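N-acetylneuraminate lyase (Fusobacterium nucleatum subsp. nucleatum ATCC 25586, PDB 5ZKA) is named as a lyase and belongs to the dihydrodipicolinate synthetase family, whose members are built on a TIM-barrel fold. Local coordinates at residues T121-K126 with F154-N159; A92-I97 with K115-V120; N100-L105 with E137-E142. All blocks are in the same frame, centred on the assembly; numbering follows the deposited sequence.

Contact 1 of 3, residues T121-K126 with F154-N159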
loop_
_atom_site.group_PDB
_atom_site.type_symbol
_atom_site.label_atom_id
_atom_site.label_comp_id
_atom_site.label_asym_id
_atom_site.label_seq_id
_atom_site.Cartn_x
_atom_site.Cartn_y
_atom_site.Cartn_z
ATOM N N THR A 121 -4.413 -9.401 18.150
ATOM C CA THR A 121 -5.714 -10.049 18.071
ATOM C C THR A 121 -5.568 -11.521 18.459
ATOM O O THR A 121 -4.596 -12.173 18.062
ATOM C CB THR A 121 -6.304 -9.927 16.662
ATOM O OG1 THR A 121 -5.392 -10.482 15.705
ATOM C CG2 THR A 121 -6.562 -8.459 16.314
ATOM N N PRO A 122 -6.481 -12.071 19.261
ATOM C CA PRO A 122 -6.369 -13.496 19.597
ATOM C C PRO A 122 -6.458 -14.325 18.321
ATOM O O PRO A 122 -7.210 -13.996 17.403
ATOM C CB PRO A 122 -7.559 -13.745 20.537
ATOM C CG PRO A 122 -8.516 -12.665 20.229
ATOM C CD PRO A 122 -7.710 -11.467 19.805
ATOM N N PHE A 123 -5.652 -15.382 18.250
ATOM C CA PHE A 123 -5.424 -16.089 16.995
ATOM C C PHE A 123 -5.449 -17.594 17.267
ATOM O O PHE A 123 -5.767 -18.036 18.374
ATOM C CB PHE A 123 -4.108 -15.610 16.355
ATOM C CG PHE A 123 -2.902 -15.757 17.251
ATOM C CD1 PHE A 123 -2.542 -14.747 18.132
ATOM C CD2 PHE A 123 -2.124 -16.902 17.197
ATOM C CE1 PHE A 123 -1.430 -14.881 18.957
ATOM C CE2 PHE A 123 -1.006 -17.042 18.010
ATOM C CZ PHE A 123 -0.668 -16.033 18.897
ATOM N N TYR A 124 -5.099 -18.366 16.229
ATOM C CA TYR A 124 -5.200 -19.822 16.131
ATOM C C TYR A 124 -6.666 -20.232 16.023
ATOM O O TYR A 124 -7.120 -20.608 14.935
ATOM C CB TYR A 124 -4.506 -20.548 17.291
ATOM C CG TYR A 124 -4.453 -22.052 17.081
ATOM C CD1 TYR A 124 -3.518 -22.632 16.216
ATOM C CD2 TYR A 124 -5.356 -22.888 17.717
ATOM C CE1 TYR A 124 -3.479 -24.013 16.015
ATOM C CE2 TYR A 124 -5.334 -24.267 17.517
ATOM C CZ TYR A 124 -4.400 -24.824 16.667
ATOM O OH TYR A 124 -4.396 -26.191 16.487
ATOM N N TYR A 125 -7.418 -20.157 17.121
ATOM C CA TYR A 125 -8.853 -20.388 17.023
ATOM C C TYR A 125 -9.498 -19.275 16.207
ATOM O O TYR A 125 -8.995 -18.153 16.145
ATOM C CB TYR A 125 -9.494 -20.459 18.407
ATOM C CG TYR A 125 -8.963 -21.588 19.243
ATOM C CD1 TYR A 125 -9.404 -22.890 19.035
ATOM C CD2 TYR A 125 -8.019 -21.358 20.242
ATOM C CE1 TYR A 125 -8.920 -23.938 19.807
ATOM C CE2 TYR A 125 -7.538 -22.402 21.027
ATOM C CZ TYR A 125 -7.976 -23.682 20.798
ATOM O OH TYR A 125 -7.497 -24.727 21.562
ATOM N N LYS A 126 -10.621 -19.596 15.566
ATOM C CA LYS A 126 -11.308 -18.608 14.732
ATOM C C LYS A 126 -12.328 -17.860 15.589
ATOM O O LYS A 126 -13.534 -18.078 15.506
ATOM C CB LYS A 126 -11.955 -19.281 13.524
ATOM C CG LYS A 126 -10.982 -20.069 12.643
ATOM C CD LYS A 126 -10.022 -19.146 11.896
ATOM C CE LYS A 126 -9.223 -19.898 10.832
ATOM N NZ LYS A 126 -8.169 -19.040 10.224
ATOM N N PHE A 154 -1.112 -10.816 8.395
ATOM C CA PHE A 154 -0.205 -11.746 7.729
ATOM C C PHE A 154 0.155 -12.925 8.625
ATOM O O PHE A 154 0.392 -14.031 8.125
ATOM C CB PHE A 154 1.065 -11.024 7.276
ATOM C CG PHE A 154 2.049 -11.923 6.576
ATOM C CD1 PHE A 154 1.682 -12.609 5.420
ATOM C CD2 PHE A 154 3.331 -12.098 7.077
ATOM C CE1 PHE A 154 2.579 -13.446 4.772
ATOM C CE2 PHE A 154 4.234 -12.934 6.436
ATOM C CZ PHE A 154 3.858 -13.608 5.282
ATOM N N LEU A 155 0.215 -12.710 9.942
ATOM C CA LEU A 155 0.538 -13.770 10.891
ATOM C C LEU A 155 -0.694 -14.389 11.547
ATOM O O LEU A 155 -0.717 -15.604 11.772
ATOM C CB LEU A 155 1.477 -13.242 11.981
ATOM C CG LEU A 155 2.850 -12.730 11.530
ATOM C CD1 LEU A 155 3.730 -12.458 12.751
ATOM C CD2 LEU A 155 3.519 -13.711 10.560
ATOM N N THR A 156 -1.723 -13.591 11.858
ATOM C CA THR A 156 -2.898 -14.108 12.563
ATOM C C THR A 156 -4.020 -14.544 11.632
ATOM O O THR A 156 -4.878 -15.337 12.044
ATOM C CB THR A 156 -3.484 -13.057 13.514
ATOM O OG1 THR A 156 -3.982 -11.952 12.745
ATOM C CG2 THR A 156 -2.450 -12.563 14.518
ATOM N N GLY A 157 -4.060 -14.017 10.409
ATOM C CA GLY A 157 -5.203 -14.235 9.543
ATOM C C GLY A 157 -6.454 -13.474 9.922
ATOM O O GLY A 157 -7.518 -13.744 9.352
ATOM N N VAL A 158 -6.366 -12.527 10.857
ATOM C CA VAL A 158 -7.529 -11.791 11.351
ATOM C C VAL A 158 -7.598 -10.463 10.602
ATOM O O VAL A 158 -6.742 -9.592 10.791
ATOM C CB VAL A 158 -7.462 -11.568 12.870
ATOM C CG1 VAL A 158 -8.539 -10.587 13.311
ATOM C CG2 VAL A 158 -7.590 -12.900 13.619
ATOM N N ASN A 159 -8.619 -10.302 9.759
ATOM C CA ASN A 159 -8.800 -9.107 8.939
ATOM C C ASN A 159 -9.947 -8.279 9.506
ATOM O O ASN A 159 -11.103 -8.719 9.492
ATOM C CB ASN A 159 -9.063 -9.486 7.480
ATOM C CG ASN A 159 -7.825 -10.048 6.800
ATOM O OD1 ASN A 159 -7.747 -11.243 6.506
ATOM N ND2 ASN A 159 -6.842 -9.184 6.559
HETATM O O HOH W 1 -4.518 -9.317 13.612
HETATM O O HOH W 2 -4.389 -17.616 13.560
#
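The Phe123 ring receives Thr156 CG2 obliquely and has Thr121 O at its edge, in plane. Farther along the loop, Tyr124 CD2 stands 3.9 Å above the face of the Tyr125 ring, over its centre. Phe123 touches the other segment with its stem, CB lying 3.9 Å from Thr156 CB, and the ring leads away. The side chains of Thr121 and Thr156 cross at about a right angle with their hydroxyls 3.6 Å apart, OG1 to OG1, and one water joins the two oxygens. Thr156 OG1 sits between its own backbone N and carbonyl carbon (chi1 65°), close enough to accept from Val158 N at 3.1 Å; this is an ST turn, and Ile152 O is a further partner of the hydroxyl. Gly157, with positive phi, turns the chain out of the helix and brings Val158 CB to 3.7 Å from Thr121 OG1. Val158 CG2 lies 4.0 Å from Pro122 O. A second water accepts from Tyr124 N and donates to Thr156 O at 2.8 Å. Pro122 and Val158 lean on Ile132 of helix 129-143. The loop after strand 117-120 thus meets the end of helix 153-156 and its following turn on the beta-alpha loop side of the TIM barrel.

Contact 2 of 3, residues A92-I97 with K115-V120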
loop_
_atom_site.group_PDB
_atom_site.type_symbol
_atom_site.label_atom_id
_atom_site.label_comp_id
_atom_site.label_asym_id
_atom_site.label_seq_id
_atom_site.Cartn_x
_atom_site.Cartn_y
_atom_site.Cartn_z
ATOM N N ALA A 92 3.817 -2.044 26.312
ATOM C CA ALA A 92 3.980 -3.447 26.662
ATOM C C ALA A 92 2.938 -4.263 25.914
ATOM O O ALA A 92 1.735 -4.095 26.143
ATOM C CB ALA A 92 3.842 -3.651 28.177
ATOM N N GLN A 93 3.396 -5.141 25.022
ATOM C CA GLN A 93 2.506 -6.060 24.315
ATOM C C GLN A 93 2.228 -7.265 25.209
ATOM O O GLN A 93 3.154 -8.007 25.552
ATOM C CB GLN A 93 3.145 -6.488 22.994
ATOM C CG GLN A 93 2.156 -7.011 21.941
ATOM C CD GLN A 93 1.643 -8.391 22.261
ATOM O OE1 GLN A 93 0.463 -8.681 22.102
ATOM N NE2 GLN A 93 2.532 -9.254 22.723
ATOM N N VAL A 94 0.963 -7.459 25.598
ATOM C CA VAL A 94 0.589 -8.511 26.537
ATOM C C VAL A 94 -0.411 -9.504 25.947
ATOM O O VAL A 94 -0.870 -10.403 26.653
ATOM C CB VAL A 94 0.040 -7.922 27.851
ATOM C CG1 VAL A 94 1.097 -7.043 28.530
ATOM C CG2 VAL A 94 -1.239 -7.141 27.594
ATOM N N GLY A 95 -0.737 -9.384 24.659
ATOM C CA GLY A 95 -1.739 -10.249 24.068
ATOM C C GLY A 95 -1.272 -11.687 23.934
ATOM O O GLY A 95 -0.078 -11.993 23.964
ATOM N N SER A 96 -2.242 -12.582 23.735
ATOM C CA SER A 96 -1.984 -14.017 23.792
ATOM C C SER A 96 -3.271 -14.743 23.411
ATOM O O SER A 96 -4.364 -14.170 23.487
ATOM C CB SER A 96 -1.519 -14.432 25.196
ATOM O OG SER A 96 -1.667 -15.819 25.421
ATOM N N ILE A 97 -3.137 -16.007 22.990
ATOM C CA ILE A 97 -4.333 -16.827 22.777
ATOM C C ILE A 97 -5.041 -17.052 24.105
ATOM O O ILE A 97 -6.256 -17.265 24.136
ATOM C CB ILE A 97 -3.993 -18.184 22.115
ATOM C CG1 ILE A 97 -3.164 -17.996 20.842
ATOM C CG2 ILE A 97 -5.285 -18.992 21.790
ATOM C CD1 ILE A 97 -2.553 -19.306 20.341
ATOM N N LYS A 115 2.730 2.511 31.004
ATOM C CA LYS A 115 1.581 3.400 30.915
ATOM C C LYS A 115 0.774 3.155 29.655
ATOM O O LYS A 115 -0.142 3.923 29.352
ATOM C CB LYS A 115 2.031 4.864 30.984
ATOM C CG LYS A 115 2.409 5.317 32.394
ATOM C CD LYS A 115 1.277 5.020 33.366
ATOM C CE LYS A 115 1.624 5.422 34.793
ATOM N NZ LYS A 115 1.763 6.900 34.953
ATOM N N CYS A 116 1.097 2.103 28.912
ATOM C CA CYS A 116 0.328 1.765 27.730
ATOM C C CYS A 116 0.578 0.302 27.408
ATOM O O CYS A 116 1.724 -0.164 27.468
ATOM C CB CYS A 116 0.705 2.653 26.541
ATOM S SG CYS A 116 -0.393 2.406 25.128
ATOM N N LEU A 117 -0.500 -0.408 27.083
ATOM C CA LEU A 117 -0.469 -1.807 26.688
ATOM C C LEU A 117 -0.729 -1.925 25.197
ATOM O O LEU A 117 -1.238 -1.004 24.558
ATOM C CB LEU A 117 -1.537 -2.627 27.426
ATOM C CG LEU A 117 -1.593 -2.581 28.952
ATOM C CD1 LEU A 117 -2.722 -3.496 29.457
ATOM C CD2 LEU A 117 -0.267 -3.004 29.523
ATOM N N SER A 118 -0.382 -3.088 24.661
ATOM C CA SER A 118 -0.795 -3.500 23.330
ATOM C C SER A 118 -1.167 -4.970 23.408
ATOM O O SER A 118 -0.752 -5.681 24.324
ATOM C CB SER A 118 0.315 -3.265 22.293
ATOM O OG SER A 118 -0.188 -3.329 20.975
ATOM N N ALA A 119 -1.973 -5.435 22.454
ATOM C CA ALA A 119 -2.352 -6.844 22.476
ATOM C C ALA A 119 -2.686 -7.289 21.063
ATOM O O ALA A 119 -3.571 -6.708 20.427
ATOM C CB ALA A 119 -3.540 -7.088 23.412
ATOM N N VAL A 120 -1.995 -8.329 20.589
ATOM C CA VAL A 120 -2.318 -8.886 19.282
ATOM C C VAL A 120 -3.747 -9.433 19.305
ATOM O O VAL A 120 -4.259 -9.859 20.347
ATOM C CB VAL A 120 -1.304 -9.978 18.901
ATOM C CG1 VAL A 120 -1.308 -11.102 19.937
ATOM C CG2 VAL A 120 -1.575 -10.510 17.486
#
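Ala92 bonds both its backbone N and O to segment 115-120: its N donates to Cys116 O at 3.0 Å, and its O accepts from Ser118 N at 2.8 Å. Ser118 O then takes Val94 N at 2.8 Å, and Gln93 CA adds a CA-H...O contact to the same oxygen. These bonds form a parallel ladder pairing Ala92 with Leu117 and Gln93 with Ser118, which closes the beta-alpha-beta unit of strand 89-93, helix 99-112 and strand 117-120 inside the TIM barrel. Where the ladder ends, the Gln93 side chain takes over. Bent at chi2 (-74°), it carries OE1 forward to accept from Val120 N at 2.9 Å, the donor slightly tilted from the amide plane, and from Gly95 N, also at 2.9 Å, which stands far above that plane. Its NE2 bonds to Gly59 O, so both ends of the buried amide are held. Ser118 OG, on the same face as Gln93, has Ile148 O and Tyr57 OH as partners. On the other face Ala92 CB and Leu117 CD2 are 4.4 Å apart, and both side chains touch Val109 of helix 99-112. Gly95 CA rests 3.7 Å from Ala119 CB.

Contact 3 of 3, residues N100-L105 with E137-E142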
loop_
_atom_site.group_PDB
_atom_site.type_symbol
_atom_site.label_atom_id
_atom_site.label_comp_id
_atom_site.label_asym_id
_atom_site.label_seq_id
_atom_site.Cartn_x
_atom_site.Cartn_y
_atom_site.Cartn_z
ATOM N N ASN A 100 -6.561 -15.219 30.055
ATOM C CA ASN A 100 -6.116 -15.171 31.451
ATOM C C ASN A 100 -4.643 -14.763 31.559
ATOM O O ASN A 100 -4.252 -14.041 32.489
ATOM C CB ASN A 100 -6.335 -16.526 32.120
ATOM C CG ASN A 100 -7.800 -16.775 32.502
ATOM O OD1 ASN A 100 -8.703 -16.059 32.071
ATOM N ND2 ASN A 100 -8.029 -17.801 33.304
ATOM N N GLU A 101 -3.804 -15.229 30.625
ATOM C CA GLU A 101 -2.408 -14.798 30.613
ATOM C C GLU A 101 -2.298 -13.321 30.259
ATOM O O GLU A 101 -1.493 -12.591 30.852
ATOM C CB GLU A 101 -1.592 -15.635 29.620
ATOM C CG GLU A 101 -0.091 -15.286 29.622
ATOM C CD GLU A 101 0.672 -15.862 28.438
ATOM O OE1 GLU A 101 0.030 -16.237 27.429
ATOM O OE2 GLU A 101 1.922 -15.933 28.521
ATOM N N ALA A 102 -3.100 -12.871 29.290
ATOM C CA ALA A 102 -3.045 -11.482 28.848
ATOM C C ALA A 102 -3.393 -10.531 29.987
ATOM O O ALA A 102 -2.747 -9.488 30.159
ATOM C CB ALA A 102 -3.989 -11.279 27.656
ATOM N N VAL A 103 -4.401 -10.879 30.785
ATOM C CA VAL A 103 -4.772 -10.042 31.923
ATOM C C VAL A 103 -3.690 -10.086 32.997
ATOM O O VAL A 103 -3.329 -9.054 33.576
ATOM C CB VAL A 103 -6.140 -10.480 32.476
ATOM C CG1 VAL A 103 -6.378 -9.868 33.856
ATOM C CG2 VAL A 103 -7.272 -10.115 31.491
ATOM N N GLU A 104 -3.166 -11.280 33.286
ATOM C CA GLU A 104 -2.094 -11.415 34.267
ATOM C C GLU A 104 -0.887 -10.564 33.886
ATOM O O GLU A 104 -0.336 -9.829 34.718
ATOM C CB GLU A 104 -1.694 -12.884 34.388
ATOM C CG GLU A 104 -0.534 -13.136 35.339
ATOM C CD GLU A 104 -0.122 -14.594 35.377
ATOM O OE1 GLU A 104 -0.980 -15.462 35.108
ATOM O OE2 GLU A 104 1.056 -14.877 35.681
ATOM N N LEU A 105 -0.444 -10.672 32.634
ATOM C CA LEU A 105 0.691 -9.872 32.178
ATOM C C LEU A 105 0.355 -8.385 32.172
ATOM O O LEU A 105 1.209 -7.546 32.490
ATOM C CB LEU A 105 1.115 -10.323 30.782
ATOM C CG LEU A 105 1.801 -11.679 30.630
ATOM C CD1 LEU A 105 1.841 -12.032 29.139
ATOM C CD2 LEU A 105 3.207 -11.632 31.187
ATOM N N GLU A 137 -11.719 -5.427 25.555
ATOM C CA GLU A 137 -12.369 -4.697 26.635
ATOM C C GLU A 137 -12.028 -5.297 27.986
ATOM O O GLU A 137 -11.930 -4.565 28.977
ATOM C CB GLU A 137 -13.885 -4.672 26.422
ATOM C CG GLU A 137 -14.276 -4.128 25.058
ATOM C CD GLU A 137 -15.310 -3.033 25.129
ATOM O OE1 GLU A 137 -16.516 -3.348 25.042
ATOM O OE2 GLU A 137 -14.910 -1.856 25.260
ATOM N N THR A 138 -11.840 -6.619 28.039
ATOM C CA THR A 138 -11.513 -7.271 29.302
ATOM C C THR A 138 -10.118 -6.876 29.776
ATOM O O THR A 138 -9.917 -6.581 30.960
ATOM C CB THR A 138 -11.627 -8.793 29.155
ATOM O OG1 THR A 138 -12.993 -9.159 28.894
ATOM C CG2 THR A 138 -11.134 -9.505 30.407
ATOM N N ILE A 139 -9.138 -6.862 28.871
ATOM C CA ILE A 139 -7.801 -6.455 29.287
ATOM C C ILE A 139 -7.823 -5.025 29.806
ATOM O O ILE A 139 -7.198 -4.709 30.827
ATOM C CB ILE A 139 -6.795 -6.628 28.133
ATOM C CG1 ILE A 139 -6.783 -8.085 27.654
ATOM C CG2 ILE A 139 -5.400 -6.184 28.588
ATOM C CD1 ILE A 139 -6.038 -8.308 26.327
ATOM N N VAL A 140 -8.534 -4.134 29.110
ATOM C CA VAL A 140 -8.606 -2.736 29.538
ATOM C C VAL A 140 -9.289 -2.636 30.896
ATOM O O VAL A 140 -8.764 -2.025 31.837
ATOM C CB VAL A 140 -9.333 -1.893 28.476
ATOM C CG1 VAL A 140 -9.636 -0.502 29.006
ATOM C CG2 VAL A 140 -8.504 -1.826 27.197
ATOM N N ARG A 141 -10.456 -3.267 31.020
ATOM C CA ARG A 141 -11.216 -3.241 32.270
ATOM C C ARG A 141 -10.394 -3.756 33.447
ATOM O O ARG A 141 -10.390 -3.159 34.532
ATOM C CB ARG A 141 -12.483 -4.072 32.095
ATOM C CG ARG A 141 -13.370 -4.124 33.299
ATOM C CD ARG A 141 -14.696 -4.782 32.947
ATOM N NE ARG A 141 -14.552 -6.209 32.660
ATOM C CZ ARG A 141 -14.740 -6.753 31.458
ATOM N NH1 ARG A 141 -15.081 -5.991 30.430
ATOM N NH2 ARG A 141 -14.596 -8.060 31.290
ATOM N N GLU A 142 -9.697 -4.874 33.258
ATOM C CA GLU A 142 -9.016 -5.519 34.373
ATOM C C GLU A 142 -7.701 -4.838 34.742
ATOM O O GLU A 142 -7.229 -5.014 35.872
ATOM C CB GLU A 142 -8.770 -6.992 34.044
ATOM C CG GLU A 142 -10.045 -7.818 33.922
ATOM C CD GLU A 142 -10.721 -8.053 35.275
ATOM O OE1 GLU A 142 -10.019 -8.427 36.241
ATOM O OE2 GLU A 142 -11.953 -7.863 35.369
#
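Val103 spreads its two methyls over the facing helix because CG1 stands anti to the backbone N (chi1 166°), leaving CG2 beside that N. CG1 packs on Glu142 CB at 3.7 Å, the two side chains meeting at a slant, whereas CG2 reaches Thr138 CG2 at 4.1 Å, with those side chains at about a right angle. CG2 also lies 4.4 Å from Ile139 CG1, so this one valine touches three residues spread over a turn of helix 137-142. Ile139 extends its longer branch with CD1 anti to CA (chi2 168°), and the tip of that branch meets Ala102 CB at 3.8 Å. Ala102 and Ile139 form the buried side of the contact: Ile139 also rests on Leu117 and Ala119 of strand 117-120 and on Met147 of strand 147-150. Toward the outside, Glu142 contributes its aliphatic stem, and its carboxylate makes a long, weak ion pair with Lys107. Thr138 likewise offers its methyl to Val103 while OG1 bonds to Asp134 O within its own helix; Arg141 NH2 adds a weak bond to that hydroxyl at 3.1 Å. The contact across the helices is therefore made by hydrocarbon groups. The axes of segments 100-105 and 137-142 approach to 9.4 Å and cross at -31°, running in broadly the same direction, with Val103 and Ile139 nearest at 5.4 Å between their CA atoms. Two consecutive helices, 99-112 and 129-143, lie side by side in this way on the outer layer of a TIM barrel, against its parallel strands.

Contact 2 is the buried one, a pair of neighbouring barrel strands bonded mainly backbone to backbone, with one glutamine side chain joining in. Contact 3 lies outside it, its centre about 9 Å away, and joins the helices that follow those two strands through apolar side chains, partly buried. Contact 1 sits at the strand ends, about 15 Å from contact 2 centre to centre, where two waters bridge the segments. Strand 117-120 ties the set together: it belongs to contact 2, runs on into the 121-126 loop of contact 1, and packs through Leu117 on Ile139 of contact 3. Ser96 OG and Glu101 OE1 link contacts 2 and 3, Ile97 meets the aromatic loop of contact 1, but contacts 1 and 3 do not touch.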